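Nucleoside-diphosphate sugar epimerase (SulA family) (Corynebacterium glutamicum, PDB 3OH8) is probably an NAD(P)-dependent epimerase acting on nucleotide sugars. Local coordinates at residues A[14-17]-A[18-22]; A[42-45]-A[46-49]. All blocks are in the same frame, centred on the assembly; numbering follows the deposited sequence.

Contact 1. Residues A[14-17]-A[18-22]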
# COMPACT_ATOMS: atom_id res chain seq x y z
N GLU A 14 -18.37 -12.17 8.41
CA GLU A 14 -18.12 -13.04 7.27
C GLU A 14 -17.20 -12.37 6.23
O GLU A 14 -16.29 -13.00 5.69
CB GLU A 14 -19.44 -13.47 6.64
CG GLU A 14 -19.32 -14.38 5.44
CD GLU A 14 -20.65 -14.59 4.75
OE1 GLU A 14 -21.70 -14.51 5.43
OE2 GLU A 14 -20.66 -14.83 3.53
N MSE A 15 -17.43 -11.09 5.95
CA MSE A 15 -16.59 -10.34 5.02
C MSE A 15 -15.19 -10.14 5.60
O MSE A 15 -14.17 -10.29 4.91
CB MSE A 15 -17.24 -8.98 4.69
CG MSE A 15 -16.35 -7.98 3.89
SE MSE A 15 -17.21 -6.40 3.52
CE MSE A 15 -18.79 -7.02 2.92
N VAL A 16 -15.13 -9.77 6.87
CA VAL A 16 -13.83 -9.52 7.51
C VAL A 16 -12.98 -10.78 7.57
O VAL A 16 -11.79 -10.76 7.21
CB VAL A 16 -14.01 -8.94 8.92
CG1 VAL A 16 -12.66 -8.74 9.60
CG2 VAL A 16 -14.77 -7.62 8.85
N TRP A 17 -13.58 -11.88 7.99
CA TRP A 17 -12.88 -13.16 8.03
C TRP A 17 -12.38 -13.51 6.64
O TRP A 17 -11.20 -13.86 6.43
CB TRP A 17 -13.83 -14.25 8.52
CG TRP A 17 -13.22 -15.61 8.41
CD1 TRP A 17 -13.36 -16.50 7.39
CD2 TRP A 17 -12.35 -16.22 9.37
NE1 TRP A 17 -12.64 -17.64 7.65
CE2 TRP A 17 -12.00 -17.49 8.86
CE3 TRP A 17 -11.82 -15.81 10.60
CZ2 TRP A 17 -11.16 -18.36 9.54
CZ3 TRP A 17 -10.98 -16.68 11.28
CH2 TRP A 17 -10.66 -17.94 10.75
N ASP A 18 -13.29 -13.43 5.68
CA ASP A 18 -13.00 -13.75 4.30
C ASP A 18 -11.76 -13.02 3.81
O ASP A 18 -10.90 -13.60 3.14
CB ASP A 18 -14.18 -13.31 3.44
CG ASP A 18 -14.54 -14.32 2.41
OD1 ASP A 18 -15.49 -15.10 2.69
OD2 ASP A 18 -13.88 -14.34 1.34
N TRP A 19 -11.67 -11.74 4.14
CA TRP A 19 -10.55 -10.90 3.70
C TRP A 19 -9.20 -11.47 4.17
O TRP A 19 -8.20 -11.45 3.42
CB TRP A 19 -10.77 -9.48 4.21
CG TRP A 19 -9.74 -8.45 3.77
CD1 TRP A 19 -9.85 -7.57 2.73
CD2 TRP A 19 -8.48 -8.20 4.38
NE1 TRP A 19 -8.72 -6.79 2.65
CE2 TRP A 19 -7.86 -7.15 3.66
CE3 TRP A 19 -7.80 -8.77 5.47
CZ2 TRP A 19 -6.60 -6.66 3.99
CZ3 TRP A 19 -6.55 -8.28 5.80
CH2 TRP A 19 -5.96 -7.23 5.06
N HIS A 20 -9.18 -11.98 5.40
CA HIS A 20 -7.96 -12.56 5.98
C HIS A 20 -7.54 -13.88 5.33
O HIS A 20 -6.37 -14.26 5.40
CB HIS A 20 -8.12 -12.76 7.50
CG HIS A 20 -8.12 -11.50 8.29
ND1 HIS A 20 -9.22 -10.67 8.39
CD2 HIS A 20 -7.14 -10.91 9.04
CE1 HIS A 20 -8.93 -9.64 9.15
NE2 HIS A 20 -7.66 -9.75 9.54
N THR A 21 -8.49 -14.57 4.70
CA THR A 21 -8.17 -15.83 4.03
C THR A 21 -7.53 -15.65 2.65
O THR A 21 -6.99 -16.61 2.10
CB THR A 21 -9.43 -16.70 3.83
OG1 THR A 21 -10.24 -16.12 2.79
CG2 THR A 21 -10.25 -16.78 5.12
N ARG A 22 -7.57 -14.45 2.09
CA ARG A 22 -7.10 -14.24 0.72
C ARG A 22 -5.59 -14.01 0.61
O ARG A 22 -4.96 -13.54 1.55
CB ARG A 22 -7.83 -13.08 0.06
CG ARG A 22 -9.34 -13.19 0.15
CD ARG A 22 -10.02 -12.39 -0.94
NE ARG A 22 -11.46 -12.59 -0.93
CZ ARG A 22 -12.34 -11.67 -0.55
NH1 ARG A 22 -11.93 -10.47 -0.15
NH2 ARG A 22 -13.64 -11.95 -0.58
O HOH W 1 -13.91 -10.13 1.75
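His20 turns its ring back along helix 13-21 and gives ND1-H to the carbonyl O of Val16, 2.8 Å away and nearly straight at 168°. The acceptor lies in the imidazole plane, while the donor stands above the carbonyl plane. With CG beside the backbone N (chi1 -72°), the ring reaches an oxygen to which the backbone N of His20 gives a weak bond. Val16 runs alongside, its CG1 3.9 Å from CE1 of His20, so a branched aliphatic fills the space beside the ring.

Earlier in the helix, Asp18 N bonds to Glu14 O and Trp19 N to Met15 O, each at 3.0 Å. Water 1 also donates to Met15 O. Further on, Thr21 N bonds to Asp18 O and weakly to Trp17 O. Thr21 OG1 also donates to Asp18 O, a short 2.6 Å bond on a lone pair. Thr21 CG2 meets the Trp17 indole obliquely at NE1. Arg22 NH2 pairs with Asp18 OD2, and its NH1 reaches Thr169 O. Side-chain donors thus supplement the backbone in the last turn of helix 13-21; ND1 of His20 carries a proton, and its bond, with Trp19 CE3 over one ring face, helps set the imidazole's rotation.

Contact 2. Residues A[42-45]-A[46-49]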
# COMPACT_ATOMS: atom_id res chain seq x y z
N ALA A 42 0.91 -18.72 3.01
CA ALA A 42 0.25 -19.86 3.63
C ALA A 42 -1.14 -20.04 3.03
O ALA A 42 -1.93 -19.10 2.96
CB ALA A 42 0.16 -19.69 5.14
N GLU A 43 -1.42 -21.26 2.59
CA GLU A 43 -2.65 -21.58 1.87
C GLU A 43 -3.92 -21.29 2.68
O GLU A 43 -4.91 -20.78 2.15
CB GLU A 43 -2.61 -23.05 1.45
CG GLU A 43 -3.83 -23.55 0.70
CD GLU A 43 -3.70 -25.03 0.34
OE1 GLU A 43 -2.66 -25.41 -0.24
OE2 GLU A 43 -4.64 -25.79 0.65
N ARG A 44 -3.88 -21.63 3.97
CA ARG A 44 -5.07 -21.54 4.81
C ARG A 44 -4.74 -21.03 6.20
O ARG A 44 -3.63 -21.20 6.68
CB ARG A 44 -5.72 -22.91 4.93
CG ARG A 44 -6.37 -23.40 3.66
CD ARG A 44 -6.13 -24.89 3.49
NE ARG A 44 -6.34 -25.63 4.73
CZ ARG A 44 -5.60 -26.67 5.10
NH1 ARG A 44 -4.60 -27.08 4.33
NH2 ARG A 44 -5.86 -27.31 6.24
N LEU A 45 -5.73 -20.45 6.86
CA LEU A 45 -5.53 -19.90 8.20
C LEU A 45 -5.39 -20.99 9.26
O LEU A 45 -4.77 -20.77 10.31
CB LEU A 45 -6.67 -18.94 8.56
CG LEU A 45 -6.80 -17.71 7.65
CD1 LEU A 45 -7.92 -16.78 8.13
CD2 LEU A 45 -5.47 -16.96 7.54
N ALA A 46 -5.96 -22.17 9.01
CA ALA A 46 -6.01 -23.21 10.05
C ALA A 46 -4.62 -23.72 10.39
O ALA A 46 -4.25 -23.83 11.57
CB ALA A 46 -6.89 -24.37 9.60
N ASP A 47 -3.86 -24.03 9.35
CA ASP A 47 -2.52 -24.58 9.49
C ASP A 47 -1.66 -24.01 8.38
O ASP A 47 -2.07 -23.06 7.71
CB ASP A 47 -2.56 -26.11 9.40
CG ASP A 47 -3.26 -26.62 8.15
OD1 ASP A 47 -3.43 -25.83 7.19
OD2 ASP A 47 -3.65 -27.81 8.12
N GLY A 48 -0.49 -24.59 8.15
CA GLY A 48 0.34 -24.11 7.06
C GLY A 48 1.27 -23.00 7.51
O GLY A 48 0.94 -22.24 8.42
N THR A 49 2.43 -22.90 6.88
CA THR A 49 3.42 -21.96 7.34
C THR A 49 3.64 -20.78 6.39
O THR A 49 3.33 -20.85 5.20
CB THR A 49 4.76 -22.66 7.71
OG1 THR A 49 5.70 -22.53 6.64
CG2 THR A 49 4.53 -24.13 8.01
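A surface loop joining strands 37-38 and 49-53 doubles back here, and a salt bridge between Arg44 and Asp47 spans its outer side. NH2 of Arg44 lies 2.9 Å from OD2 of Asp47 and 3.0 Å from OD1, so one nitrogen meets both carboxylate oxygens. The two flat groups are steeply turned, their planes 79° apart, and OD1 sits over one guanidinium face, 3.1 Å from CZ of Arg44. This is not the coplanar, two-pronged pairing of an arginine with a carboxylate. The long arginine chain bends at chi2 and chi3 to bring its head over the turn; the shorter Asp47 meets it with CG between its own backbone N and carbonyl carbon (chi1 53°). Glu43 OE2 adds a long salt bridge to Arg44 NH1, making a network of three charged residues.

Beneath the charges, the carbonyl oxygens of Arg44 and Asp47 both face His64 ND1, which bonds to the former and weakly to the latter. Gly48 suits its positive phi (89°), since a beta carbon there would press against the preceding carbonyl oxygen. At the loop's mouth the small Ala42 lets the chain ends approach, its CB 3.4 Å from Thr49 O. Leu45 instead carries its nonpolar side chain to helix 13-21 and Phe69. With no hydrogen bond between 42-45 and 46-49, the salt bridge, the histidine donor, the backbone bonding of Gly48 with His64 and the packing of Leu45 help hold the turn; the arginine's positive charge probably offsets the like charges of Glu43 and Asp47.

How the contacts relate
From the N terminus, strand 3-9 leads into helix 13-21, where contact 1 joins successive turns and closes no long loop. The chain then passes helix 25-29 and the short strand 37-38 before contact 2 forms within the bend that leads into strand 49-53. The two lie in series, neither nesting nor crossing, with centres about 14 Å apart. They meet through Leu45: its CD2 is 3.6 Å from His20 O, and its CD1 packs against Thr21 and the Trp17 indole. Helix 13-21 also touches Phe96 and helix 119-139, while the 42-49 loop reaches strand 59-64, so the loop and helix 13-21 pack against each other and onto strands of the antiparallel sheet.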